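Side-chain contacts in microcin B17-processing protein McbD (Escherichia coli str. K-12 substr. MG1655, PDB 6GRH), which is necessary to process the inactive microcin B17 precursor into the active peptide, probably as the ATP-dependent YcaO cyclodehydratase component of its synthetase: residues Ala14-Ser19 with Gly53-Tyr58; Glu36-Ala41 with Phe64-Val69; Asp284-His289 with Phe363-Asn368; Ser42-Thr47 with Ser258-Trp263. The protein carries 1 engineered substitution. All blocks are in the same frame, centred on the assembly; numbering follows the deposited sequence.

In the fold
Interactions 1 and 2 are buried and share helix 47-66: strand 15-18 packs against its middle in interaction 1, and the loop before strand 41-45 meets its C-terminal end in interaction 2. Interaction 4 leads from strand 41-45, an outermost strand of the same sheet within this chain, to helix 251-275, and its centre lies about 13 Å from that of interaction 1. Interaction 3, partly buried like interaction 4, joins helix 285-292 to the loop after strand 350-358, nearest the centre of the chain. The chemistry changes with place: sulfur and hydrocarbon in 1, one hydrogen bond from an asparagine amide beside apolar contact in 2, a tyrosine ring against methionine and asparagine carbons in 3, alanine against valine and tryptophan in 4.

Interaction 1. Residues Ala14-Ser19 with Gly53-Tyr58; sequences ATMAMS and GAIGEY
A54 is the first residue of helix 47-66 here to touch the strand: its CB lies 4.1 Å from M16 CE. A methyl is enough, since M16 spans most of the gap between strand and helix. Next along the helix, I55 leaves the backbone at the flank, and its CG1 branch swings in to lie 3.9 Å from M16 SD. The two side chains cross at about a right angle, so the thioether lies over one branch of the isoleucine and its methyl ends between that branch and the alanine. A turn later Y58 points the same way but stops short of strand 15-18; its hydroxyl bonds to D34.

The reach of M16 comes from an extended chain, with CG anti to the backbone N (chi1 -178°). M16 was modelled in two conformations, and these contacts belong to one of them. Its neighbours T15 and A17, on the other face of the strand, pack on H13 and T12 of the McbC subunit, while L218 and L222 of a McbB subunit close over M16 and I55. With no hydrogen bond between the segments, the contact rests on dispersion and the exclusion of water, for which a flexible, polarisable methionine is well suited.

Interaction 2. Residues Glu36-Ala41 with Phe64-Val69; sequences ERITPA and FFNEIV
I38 and N66 cross at about a right angle, and this meeting sets the geometry of the contact. The CG2 methyl of I38 sits against the amide, 3.4 Å from N66 OD1, and also reaches F65, whose CB is 3.8 Å from the same methyl. The aromatic ring of F65 is oblique to the isoleucine; the CB methylene, not the ring, makes the closest contact, and the ring runs on toward L131 and T148. I38 can offer CG2 because its CG1 branch lies between the backbone N and the carbonyl carbon (chi1 55°), which puts CG2 beside the backbone N.

The polar half of the contact is one hydrogen bond. N66 ND2 donates to R37 O over 3.0 Å, nearly straight at 163°. The oxygen lies close to the plane of the amide, but the donor sits well above the carbonyl plane of R37, off either lone pair. Asparagine suits the place: a short side chain can turn a flat N-H donor on a backbone oxygen while its own oxygen still lies against a methyl.

R37 itself leads its extended chain away, to a salt bridge with D34 and another with E204 of a McbB subunit. N66 O meets S202 of McbB as well, so this corner is also part of a subunit interface. The arrangement is that of a helix C-terminal end, the last turn of helix 47-66, tied by an asparagine side chain to the irregular connection between two antiparallel strands, 28-33 and 41-45.

Interaction 3. Residues Asp284-His289 with Phe363-Asn368; sequences DSYQRH and FLHMNN
Van der Waals contact comes first: the outer end of the Y286 ring is laid against the loop, with CE2 at 3.7 Å from M366 CG. The hydroxyl oxygen rests on the N367 methylene, where CB is 3.4 Å from Y286 OH. The phenol ring and the N367 amide plane stand almost perpendicular, and both loop residues approach the ring obliquely; N367 OD1 is hydrogen-bonded to S369 OG.

The sulfur adds a Met-aromatic contact. M366 SD is 5.4 Å from the centroid of the Y286 ring, 60° off its normal, and therefore neither over the face nor in the plane. M366 CG is held between its backbone N and carbonyl carbon (chi1 78°), which places that methylene beside CE2, and the chain then bends near its end.

Hydrogen bonds fix each side separately. In the loop, N367 N donates to H365 ND1 at 3.2 Å, in the plane of the imidazole, while H365 NE2 bonds to A371 O. At the start of helix 285-292, D284 is the N-cap: its OD1 accepts from Q287 N at 3.1 Å and, weakly, from Y286 N.

No hydrogen bond crosses directly, but D147 OD2 bonds both Y286 OH and M366 N. A tyrosine suits such a place, its ring packing on methionine and asparagine carbons while its hydroxyl shares one carboxylate oxygen with the loop backbone.

Interaction 4. Residues Ser42-Thr47 with Ser258-Trp263; sequences SAAGET and SVVELW
The A44 methyl fits between two side chains of helix 251-275, and their rotamers decide how. W263 has CG anti to its backbone N (chi1 -179°), which swings the indole across toward the strand; the six-membered ring then meets the methyl by its edge, near the ring plane, with CZ3 at 3.6 Å and CE3 at 3.9 Å from A44 CB. One turn earlier V260 likewise has CG1 anti to its backbone N (chi1 176°). This sends CG1 straight at the strand, 3.9 Å from A44 CB and 3.4 Å from A44 O.

A small side chain belongs here because strand 42-45 and helix 258-263 come within 8.2 Å axis to axis, running at 129° to each other, and bulk is supplied from the helix. G45 follows with V260 CG1 4.2 Å from its N; its backbone takes phi and psi values that glycine adopts easily and other residues hardly can. E46 then caps helix 47-66, its carboxylate accepting from the backbone N of L48 and K49.

Strand 41-45 is an outermost strand of its sheet within this chain, while V259 and L262, on the far side of helix 251-275, pack on strand 224-231. Between the two segments there is no hydrogen bond, though S42 OG to Q264, one residue on, adds a polar tie. The segments themselves thus meet through hydrocarbon, the valine methyl also touching a carbonyl oxygen.

Interaction 1. Residues Ala14-Ser19 with Gly53-Tyr58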
loop_
_atom_site.group_PDB
_atom_site.type_symbol
_atom_site.label_atom_id
_atom_site.label_comp_id
_atom_site.label_asym_id
_atom_site.label_seq_id
_atom_site.Cartn_x
_atom_site.Cartn_y
_atom_site.Cartn_z
ATOM N N ALA E 14 26.472 -9.843 9.108
ATOM C CA ALA E 14 26.019 -8.472 9.240
ATOM C C ALA E 14 25.103 -7.981 8.131
ATOM O O ALA E 14 24.063 -7.402 8.406
ATOM C CB ALA E 14 27.209 -7.520 9.389
ATOM N N THR E 15 25.516 -8.157 6.886
ATOM C CA THR E 15 24.798 -7.572 5.776
ATOM C C THR E 15 24.897 -8.465 4.559
ATOM O O THR E 15 25.981 -8.941 4.222
ATOM C CB THR E 15 25.364 -6.175 5.389
ATOM O OG1 THR E 15 26.642 -6.318 4.756
ATOM C CG2 THR E 15 25.509 -5.274 6.582
ATOM N N MET E 16 23.762 -8.716 3.924
ATOM C CA MET E 16 23.780 -9.130 2.536
ATOM C C MET E 16 23.123 -8.053 1.693
ATOM O O MET E 16 22.137 -7.427 2.107
ATOM C CB MET E 16 23.062 -10.436 2.285
ATOM C CG MET E 16 23.190 -10.808 0.810
ATOM S SD MET E 16 22.629 -12.453 0.456
ATOM C CE MET E 16 23.083 -12.500 -1.269
ATOM N N ALA E 17 23.698 -7.814 0.527
ATOM C CA ALA E 17 23.172 -6.826 -0.409
ATOM C C ALA E 17 23.453 -7.218 -1.869
ATOM O O ALA E 17 24.512 -7.731 -2.202
ATOM C CB ALA E 17 23.749 -5.462 -0.097
ATOM N N MET E 18 22.452 -7.015 -2.710
ATOM C CA MET E 18 22.615 -7.070 -4.151
ATOM C C MET E 18 22.728 -5.621 -4.594
ATOM O O MET E 18 21.860 -4.804 -4.299
ATOM C CB MET E 18 21.408 -7.745 -4.768
ATOM C CG MET E 18 21.466 -7.876 -6.272
ATOM S SD MET E 18 19.946 -8.670 -6.838
ATOM C CE MET E 18 19.017 -7.290 -7.472
ATOM N N SER E 19 23.805 -5.292 -5.272
ATOM C CA SER E 19 24.017 -3.926 -5.733
ATOM C C SER E 19 23.063 -3.483 -6.875
ATOM O O SER E 19 22.877 -4.205 -7.843
ATOM C CB SER E 19 25.466 -3.742 -6.177
ATOM O OG SER E 19 25.619 -2.420 -6.670
ATOM N N GLY E 53 25.632 -17.532 -5.332
ATOM C CA GLY E 53 27.068 -17.528 -5.254
ATOM C C GLY E 53 27.593 -16.765 -4.055
ATOM O O GLY E 53 28.546 -17.218 -3.428
ATOM N N ALA E 54 27.026 -15.593 -3.755
ATOM C CA ALA E 54 27.501 -14.813 -2.614
ATOM C C ALA E 54 27.235 -15.571 -1.326
ATOM O O ALA E 54 28.110 -15.596 -0.449
ATOM C CB ALA E 54 26.870 -13.450 -2.561
ATOM N N ILE E 55 26.034 -16.158 -1.209
ATOM C CA ILE E 55 25.673 -16.967 -0.031
ATOM C C ILE E 55 26.635 -18.179 0.106
ATOM O O ILE E 55 27.123 -18.452 1.176
ATOM C CB ILE E 55 24.216 -17.471 -0.098
ATOM C CG1 ILE E 55 23.229 -16.304 -0.044
ATOM C CG2 ILE E 55 23.893 -18.465 1.042
ATOM C CD1 ILE E 55 21.869 -16.664 -0.595
ATOM N N GLY E 56 26.844 -18.907 -0.979
ATOM C CA GLY E 56 27.773 -20.040 -1.013
ATOM C C GLY E 56 29.207 -19.689 -0.697
ATOM O O GLY E 56 29.862 -20.387 0.067
ATOM N N GLU E 57 29.690 -18.576 -1.234
ATOM C CA GLU E 57 31.024 -18.068 -0.931
ATOM C C GLU E 57 31.163 -17.744 0.566
ATOM O O GLU E 57 32.176 -18.083 1.191
ATOM C CB GLU E 57 31.292 -16.817 -1.785
ATOM C CG GLU E 57 32.666 -16.162 -1.635
ATOM C CD GLU E 57 33.790 -17.017 -2.178
ATOM O OE1 GLU E 57 33.623 -17.588 -3.266
ATOM O OE2 GLU E 57 34.826 -17.126 -1.487
ATOM N N TYR E 58 30.131 -17.120 1.129
ATOM C CA TYR E 58 30.102 -16.836 2.544
ATOM C C TYR E 58 30.142 -18.126 3.383
ATOM O O TYR E 58 30.952 -18.220 4.303
ATOM C CB TYR E 58 28.843 -16.020 2.923
ATOM C CG TYR E 58 28.736 -15.862 4.403
ATOM C CD1 TYR E 58 29.563 -14.987 5.059
ATOM C CD2 TYR E 58 27.841 -16.611 5.149
ATOM C CE1 TYR E 58 29.506 -14.832 6.435
ATOM C CE2 TYR E 58 27.782 -16.468 6.542
ATOM C CZ TYR E 58 28.621 -15.591 7.166
ATOM O OH TYR E 58 28.564 -15.419 8.515
#

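Interaction 2. Residues Glu36-Ala41 with Phe64-Val69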
loop_
_atom_site.group_PDB
_atom_site.type_symbol
_atom_site.label_atom_id
_atom_site.label_comp_id
_atom_site.label_asym_id
_atom_site.label_seq_id
_atom_site.Cartn_x
_atom_site.Cartn_y
_atom_site.Cartn_z
ATOM N N GLU E 36 35.218 -8.375 10.252
ATOM C CA GLU E 36 36.454 -8.980 9.801
ATOM C C GLU E 36 36.539 -10.417 10.276
ATOM O O GLU E 36 37.639 -10.983 10.413
ATOM C CB GLU E 36 37.627 -8.129 10.266
ATOM C CG GLU E 36 37.548 -6.710 9.720
ATOM C CD GLU E 36 38.710 -5.828 10.140
ATOM O OE1 GLU E 36 39.184 -5.875 11.293
ATOM O OE2 GLU E 36 39.156 -5.057 9.285
ATOM N N ARG E 37 35.369 -11.041 10.459
ATOM C CA ARG E 37 35.327 -12.462 10.732
ATOM C C ARG E 37 35.922 -13.216 9.531
ATOM O O ARG E 37 36.721 -14.126 9.720
ATOM C CB ARG E 37 33.908 -12.916 11.019
ATOM C CG ARG E 37 33.352 -12.402 12.327
ATOM C CD ARG E 37 31.826 -12.252 12.261
ATOM N NE ARG E 37 31.263 -11.939 13.572
ATOM C CZ ARG E 37 29.972 -11.705 13.802
ATOM N NH1 ARG E 37 29.085 -11.727 12.794
ATOM N NH2 ARG E 37 29.562 -11.425 15.036
ATOM N N ILE E 38 35.512 -12.801 8.331
ATOM C CA ILE E 38 36.114 -13.183 7.028
ATOM C C ILE E 38 36.160 -11.928 6.166
ATOM O O ILE E 38 35.532 -10.923 6.513
ATOM C CB ILE E 38 35.320 -14.275 6.301
ATOM C CG1 ILE E 38 33.853 -13.870 6.121
ATOM C CG2 ILE E 38 35.412 -15.589 7.057
ATOM C CD1 ILE E 38 33.065 -14.762 5.185
ATOM N N THR E 39 36.869 -11.952 5.048
ATOM C CA THR E 39 36.794 -10.816 4.126
ATOM C C THR E 39 35.445 -10.931 3.374
ATOM O O THR E 39 34.900 -12.017 3.273
ATOM C CB THR E 39 37.948 -10.803 3.123
ATOM O OG1 THR E 39 37.927 -12.020 2.381
ATOM C CG2 THR E 39 39.294 -10.653 3.828
ATOM N N PRO E 40 34.901 -9.817 2.873
ATOM C CA PRO E 40 33.556 -9.866 2.268
ATOM C C PRO E 40 33.431 -10.915 1.144
ATOM O O PRO E 40 34.351 -11.100 0.364
ATOM C CB PRO E 40 33.375 -8.461 1.695
ATOM C CG PRO E 40 34.307 -7.607 2.449
ATOM C CD PRO E 40 35.443 -8.450 2.923
ATOM N N ALA E 41 32.323 -11.621 1.099
ATOM C CA ALA E 41 32.112 -12.669 0.119
ATOM C C ALA E 41 31.218 -12.148 -0.990
ATOM O O ALA E 41 30.168 -11.545 -0.713
ATOM C CB ALA E 41 31.457 -13.855 0.802
ATOM N N PHE E 64 35.884 -22.696 6.451
ATOM C CA PHE E 64 37.332 -22.952 6.402
ATOM C C PHE E 64 38.125 -21.969 7.260
ATOM O O PHE E 64 39.096 -22.378 7.909
ATOM C CB PHE E 64 37.828 -23.012 4.955
ATOM C CG PHE E 64 37.333 -24.218 4.224
ATOM C CD1 PHE E 64 37.918 -25.462 4.459
ATOM C CD2 PHE E 64 36.279 -24.143 3.321
ATOM C CE1 PHE E 64 37.464 -26.593 3.793
ATOM C CE2 PHE E 64 35.823 -25.274 2.663
ATOM C CZ PHE E 64 36.409 -26.501 2.910
ATOM N N PHE E 65 37.680 -20.717 7.332
ATOM C CA PHE E 65 38.351 -19.690 8.169
ATOM C C PHE E 65 37.974 -19.707 9.652
ATOM O O PHE E 65 38.808 -19.394 10.516
ATOM C CB PHE E 65 38.105 -18.272 7.611
ATOM C CG PHE E 65 38.982 -17.907 6.451
ATOM C CD1 PHE E 65 38.688 -18.338 5.157
ATOM C CD2 PHE E 65 40.109 -17.122 6.651
ATOM C CE1 PHE E 65 39.502 -17.999 4.098
ATOM C CE2 PHE E 65 40.946 -16.799 5.587
ATOM C CZ PHE E 65 40.647 -17.236 4.321
ATOM N N ASN E 66 36.731 -20.045 9.974
ATOM C CA ASN E 66 36.214 -19.729 11.322
ATOM C C ASN E 66 35.690 -20.904 12.097
ATOM O O ASN E 66 35.422 -20.728 13.303
ATOM C CB ASN E 66 35.029 -18.768 11.266
ATOM C CG ASN E 66 35.336 -17.434 10.634
ATOM O OD1 ASN E 66 34.415 -16.818 10.100
ATOM N ND2 ASN E 66 36.576 -16.969 10.689
ATOM N N GLU E 67 35.464 -22.049 11.452
ATOM C CA GLU E 67 34.562 -23.065 12.025
ATOM C C GLU E 67 35.049 -24.513 12.104
ATOM O O GLU E 67 34.276 -25.364 12.583
ATOM C CB GLU E 67 33.237 -23.041 11.278
ATOM C CG GLU E 67 32.432 -21.768 11.477
ATOM C CD GLU E 67 31.100 -21.800 10.734
ATOM O OE1 GLU E 67 30.905 -22.644 9.816
ATOM O OE2 GLU E 67 30.225 -20.958 11.033
ATOM N N ILE E 68 36.294 -24.801 11.709
ATOM C CA ILE E 68 36.766 -26.184 11.714
ATOM C C ILE E 68 37.125 -26.603 13.144
ATOM O O ILE E 68 37.848 -25.879 13.833
ATOM C CB ILE E 68 38.026 -26.415 10.848
ATOM C CG1 ILE E 68 37.900 -25.824 9.431
ATOM C CG2 ILE E 68 38.369 -27.913 10.790
ATOM C CD1 ILE E 68 37.227 -26.702 8.408
ATOM N N VAL E 69 36.629 -27.772 13.563
ATOM C CA VAL E 69 37.110 -28.449 14.775
ATOM C C VAL E 69 37.635 -29.812 14.346
ATOM O O VAL E 69 36.955 -30.545 13.624
ATOM C CB VAL E 69 36.025 -28.577 15.870
ATOM C CG1 VAL E 69 36.536 -29.381 17.074
ATOM C CG2 VAL E 69 35.571 -27.180 16.326
#

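Interaction 3. Residues Asp284-His289 with Phe363-Asn368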
loop_
_atom_site.group_PDB
_atom_site.type_symbol
_atom_site.label_atom_id
_atom_site.label_comp_id
_atom_site.label_asym_id
_atom_site.label_seq_id
_atom_site.Cartn_x
_atom_site.Cartn_y
_atom_site.Cartn_z
ATOM N N ASP E 284 43.937 -9.601 4.074
ATOM C CA ASP E 284 44.280 -10.849 3.397
ATOM C C ASP E 284 45.563 -10.675 2.565
ATOM O O ASP E 284 45.642 -9.793 1.706
ATOM C CB ASP E 284 43.107 -11.252 2.495
ATOM C CG ASP E 284 43.304 -12.596 1.821
ATOM O OD1 ASP E 284 44.273 -12.757 1.078
ATOM O OD2 ASP E 284 42.472 -13.493 2.002
ATOM N N SER E 285 46.555 -11.523 2.808
ATOM C CA SER E 285 47.846 -11.361 2.149
ATOM C C SER E 285 47.765 -11.588 0.617
ATOM O O SER E 285 48.490 -10.918 -0.121
ATOM C CB SER E 285 48.902 -12.278 2.777
ATOM O OG SER E 285 48.462 -13.613 2.620
ATOM N N TYR E 286 46.882 -12.493 0.159
ATOM C CA TYR E 286 46.668 -12.714 -1.295
ATOM C C TYR E 286 46.047 -11.460 -1.929
ATOM O O TYR E 286 46.458 -11.037 -3.001
ATOM C CB TYR E 286 45.784 -13.947 -1.577
ATOM C CG TYR E 286 46.451 -15.302 -1.438
ATOM C CD1 TYR E 286 47.635 -15.478 -0.700
ATOM C CD2 TYR E 286 45.877 -16.432 -2.042
ATOM C CE1 TYR E 286 48.232 -16.728 -0.574
ATOM C CE2 TYR E 286 46.471 -17.690 -1.928
ATOM C CZ TYR E 286 47.656 -17.831 -1.198
ATOM O OH TYR E 286 48.253 -19.063 -1.077
ATOM N N GLN E 287 45.094 -10.839 -1.239
ATOM C CA GLN E 287 44.496 -9.597 -1.744
ATOM C C GLN E 287 45.508 -8.459 -1.763
ATOM O O GLN E 287 45.543 -7.705 -2.719
ATOM C CB GLN E 287 43.263 -9.187 -0.927
ATOM C CG GLN E 287 42.079 -10.130 -1.072
ATOM C CD GLN E 287 40.858 -9.665 -0.287
ATOM O OE1 GLN E 287 40.930 -8.710 0.502
ATOM N NE2 GLN E 287 39.719 -10.330 -0.517
ATOM N N ARG E 288 46.337 -8.361 -0.718
ATOM C CA ARG E 288 47.428 -7.369 -0.668
ATOM C C ARG E 288 48.403 -7.575 -1.826
ATOM O O ARG E 288 48.756 -6.634 -2.526
ATOM C CB ARG E 288 48.174 -7.419 0.689
ATOM C CG ARG E 288 49.108 -6.236 0.962
ATOM C CD ARG E 288 49.733 -6.261 2.362
ATOM N NE ARG E 288 48.702 -6.312 3.398
ATOM C CZ ARG E 288 48.390 -7.360 4.178
ATOM N NH1 ARG E 288 49.075 -8.517 4.166
ATOM N NH2 ARG E 288 47.390 -7.222 5.046
ATOM N N HIS E 289 48.823 -8.817 -2.035
ATOM C CA HIS E 289 49.715 -9.137 -3.154
ATOM C C HIS E 289 49.053 -8.792 -4.506
ATOM O O HIS E 289 49.668 -8.160 -5.363
ATOM C CB HIS E 289 50.130 -10.614 -3.121
ATOM C CG HIS E 289 50.942 -11.037 -4.306
ATOM N ND1 HIS E 289 52.260 -10.669 -4.467
ATOM C CD2 HIS E 289 50.616 -11.762 -5.408
ATOM C CE1 HIS E 289 52.718 -11.162 -5.606
ATOM N NE2 HIS E 289 51.746 -11.839 -6.189
ATOM N N PHE E 363 50.290 -29.399 -6.451
ATOM C CA PHE E 363 50.523 -28.259 -5.548
ATOM C C PHE E 363 49.499 -28.217 -4.405
ATOM O O PHE E 363 48.302 -28.298 -4.637
ATOM C CB PHE E 363 50.547 -26.950 -6.315
ATOM C CG PHE E 363 51.702 -26.852 -7.256
ATOM C CD1 PHE E 363 52.969 -26.527 -6.776
ATOM C CD2 PHE E 363 51.540 -27.116 -8.603
ATOM C CE1 PHE E 363 54.039 -26.443 -7.628
ATOM C CE2 PHE E 363 52.603 -27.024 -9.467
ATOM C CZ PHE E 363 53.863 -26.703 -8.989
ATOM N N LEU E 364 49.985 -28.140 -3.167
ATOM C CA LEU E 364 49.086 -28.085 -1.995
ATOM C C LEU E 364 48.432 -26.717 -1.816
ATOM O O LEU E 364 47.380 -26.612 -1.199
ATOM C CB LEU E 364 49.819 -28.515 -0.708
ATOM C CG LEU E 364 49.943 -30.033 -0.539
ATOM C CD1 LEU E 364 50.868 -30.383 0.608
ATOM C CD2 LEU E 364 48.600 -30.708 -0.325
ATOM N N HIS E 365 49.058 -25.676 -2.334
ATOM C CA HIS E 365 48.475 -24.347 -2.319
ATOM C C HIS E 365 49.101 -23.534 -3.452
ATOM O O HIS E 365 49.963 -24.048 -4.150
ATOM C CB HIS E 365 48.701 -23.702 -0.944
ATOM C CG HIS E 365 50.139 -23.539 -0.581
ATOM N ND1 HIS E 365 50.937 -22.563 -1.130
ATOM C CD2 HIS E 365 50.908 -24.194 0.319
ATOM C CE1 HIS E 365 52.147 -22.642 -0.608
ATOM N NE2 HIS E 365 52.152 -23.616 0.286
ATOM N N MET E 366 48.704 -22.280 -3.627
ATOM C CA MET E 366 49.096 -21.526 -4.825
ATOM C C MET E 366 50.139 -20.429 -4.632
ATOM O O MET E 366 50.398 -19.653 -5.564
ATOM C CB MET E 366 47.846 -20.963 -5.525
ATOM C CG MET E 366 47.223 -19.728 -4.911
ATOM S SD MET E 366 45.873 -19.117 -5.946
ATOM C CE MET E 366 46.739 -18.384 -7.323
ATOM N N ASN E 367 50.736 -20.356 -3.449
ATOM C CA ASN E 367 51.771 -19.364 -3.165
ATOM C C ASN E 367 53.185 -19.955 -3.303
ATOM O O ASN E 367 53.745 -20.460 -2.338
ATOM C CB ASN E 367 51.563 -18.805 -1.756
ATOM C CG ASN E 367 52.563 -17.729 -1.397
ATOM O OD1 ASN E 367 53.310 -17.244 -2.249
ATOM N ND2 ASN E 367 52.575 -17.340 -0.123
ATOM N N ASN E 368 53.786 -19.877 -4.485
ATOM C CA ASN E 368 55.146 -20.426 -4.608
ATOM C C ASN E 368 56.253 -19.449 -4.108
ATOM O O ASN E 368 57.416 -19.780 -4.193
ATOM C CB ASN E 368 55.428 -21.081 -5.984
ATOM C CG ASN E 368 54.900 -20.283 -7.127
ATOM O OD1 ASN E 368 54.052 -20.747 -7.910
ATOM N ND2 ASN E 368 55.347 -19.039 -7.199
#

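Interaction 4. Residues Ser42-Thr47 with Ser258-Trp263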
loop_
_atom_site.group_PDB
_atom_site.type_symbol
_atom_site.label_atom_id
_atom_site.label_comp_id
_atom_site.label_asym_id
_atom_site.label_seq_id
_atom_site.Cartn_x
_atom_site.Cartn_y
_atom_site.Cartn_z
ATOM N N SER E 42 31.585 -12.388 -2.247
ATOM C CA SER E 42 30.762 -11.897 -3.340
ATOM C C SER E 42 30.730 -12.828 -4.547
ATOM O O SER E 42 31.535 -13.735 -4.654
ATOM C CB SER E 42 31.281 -10.538 -3.770
ATOM O OG SER E 42 32.579 -10.676 -4.293
ATOM N N ALA E 43 29.784 -12.564 -5.430
ATOM C CA ALA E 43 29.633 -13.280 -6.680
ATOM C C ALA E 43 28.967 -12.359 -7.662
ATOM O O ALA E 43 28.195 -11.461 -7.290
ATOM C CB ALA E 43 28.799 -14.526 -6.503
ATOM N N ALA E 44 29.209 -12.634 -8.929
ATOM C CA ALA E 44 28.609 -11.873 -9.981
ATOM C C ALA E 44 28.142 -12.798 -11.080
ATOM O O ALA E 44 28.735 -13.859 -11.306
ATOM C CB ALA E 44 29.598 -10.846 -10.509
ATOM N N GLY E 45 27.089 -12.374 -11.760
ATOM C CA GLY E 45 26.566 -13.065 -12.928
ATOM C C GLY E 45 25.106 -12.760 -13.122
ATOM O O GLY E 45 24.640 -11.664 -12.786
ATOM N N GLU E 46 24.377 -13.741 -13.648
ATOM C CA GLU E 46 22.924 -13.690 -13.664
ATOM C C GLU E 46 22.457 -13.438 -12.228
ATOM O O GLU E 46 23.100 -13.898 -11.283
ATOM C CB GLU E 46 22.355 -14.992 -14.218
ATOM C CG GLU E 46 20.829 -15.035 -14.320
ATOM C CD GLU E 46 20.144 -15.613 -13.065
ATOM O OE1 GLU E 46 20.757 -16.491 -12.396
ATOM O OE2 GLU E 46 18.995 -15.190 -12.755
ATOM N N THR E 47 21.352 -12.712 -12.072
ATOM C CA THR E 47 20.899 -12.283 -10.743
ATOM C C THR E 47 20.838 -13.374 -9.672
ATOM O O THR E 47 21.454 -13.241 -8.597
ATOM C CB THR E 47 19.529 -11.565 -10.827
ATOM O OG1 THR E 47 19.663 -10.394 -11.633
ATOM C CG2 THR E 47 19.050 -11.126 -9.474
ATOM N N SER E 258 34.981 -17.103 -16.909
ATOM C CA SER E 258 36.274 -16.403 -16.776
ATOM C C SER E 258 36.158 -14.873 -16.938
ATOM O O SER E 258 36.733 -14.103 -16.161
ATOM C CB SER E 258 37.278 -16.954 -17.778
ATOM O OG SER E 258 38.524 -16.332 -17.611
ATOM N N VAL E 259 35.396 -14.456 -17.940
ATOM C CA VAL E 259 35.158 -13.038 -18.190
ATOM C C VAL E 259 34.469 -12.371 -16.978
ATOM O O VAL E 259 34.857 -11.272 -16.564
ATOM C CB VAL E 259 34.362 -12.842 -19.493
ATOM C CG1 VAL E 259 33.837 -11.420 -19.669
ATOM C CG2 VAL E 259 35.240 -13.215 -20.661
ATOM N N VAL E 260 33.485 -13.059 -16.402
ATOM C CA VAL E 260 32.738 -12.510 -15.259
ATOM C C VAL E 260 33.619 -12.501 -14.002
ATOM O O VAL E 260 33.530 -11.573 -13.186
ATOM C CB VAL E 260 31.412 -13.262 -15.010
ATOM C CG1 VAL E 260 30.720 -12.730 -13.768
ATOM C CG2 VAL E 260 30.489 -13.102 -16.196
ATOM N N GLU E 261 34.459 -13.520 -13.838
ATOM C CA GLU E 261 35.459 -13.516 -12.756
ATOM C C GLU E 261 36.403 -12.319 -12.890
ATOM O O GLU E 261 36.681 -11.649 -11.904
ATOM C CB GLU E 261 36.267 -14.813 -12.738
ATOM C CG GLU E 261 35.471 -16.044 -12.309
ATOM C CD GLU E 261 35.355 -16.209 -10.801
ATOM O OE1 GLU E 261 36.246 -15.733 -10.049
ATOM O OE2 GLU E 261 34.374 -16.844 -10.361
ATOM N N LEU E 262 36.867 -12.034 -14.100
ATOM C CA LEU E 262 37.675 -10.838 -14.324
ATOM C C LEU E 262 36.925 -9.551 -13.931
ATOM O O LEU E 262 37.432 -8.749 -13.168
ATOM C CB LEU E 262 38.175 -10.774 -15.767
ATOM C CG LEU E 262 39.240 -9.714 -16.081
ATOM C CD1 LEU E 262 40.097 -10.107 -17.292
ATOM C CD2 LEU E 262 38.625 -8.326 -16.288
ATOM N N TRP E 263 35.720 -9.368 -14.455
ATOM C CA TRP E 263 34.916 -8.200 -14.119
ATOM C C TRP E 263 34.725 -8.039 -12.602
ATOM O O TRP E 263 34.863 -6.943 -12.054
ATOM C CB TRP E 263 33.556 -8.281 -14.800
ATOM C CG TRP E 263 32.725 -7.098 -14.491
ATOM C CD1 TRP E 263 32.808 -5.877 -15.056
ATOM C CD2 TRP E 263 31.719 -7.023 -13.494
ATOM N NE1 TRP E 263 31.891 -5.027 -14.472
ATOM C CE2 TRP E 263 31.208 -5.713 -13.513
ATOM C CE3 TRP E 263 31.201 -7.943 -12.579
ATOM C CZ2 TRP E 263 30.181 -5.288 -12.666
ATOM C CZ3 TRP E 263 30.176 -7.529 -11.718
ATOM C CH2 TRP E 263 29.676 -6.208 -11.772
#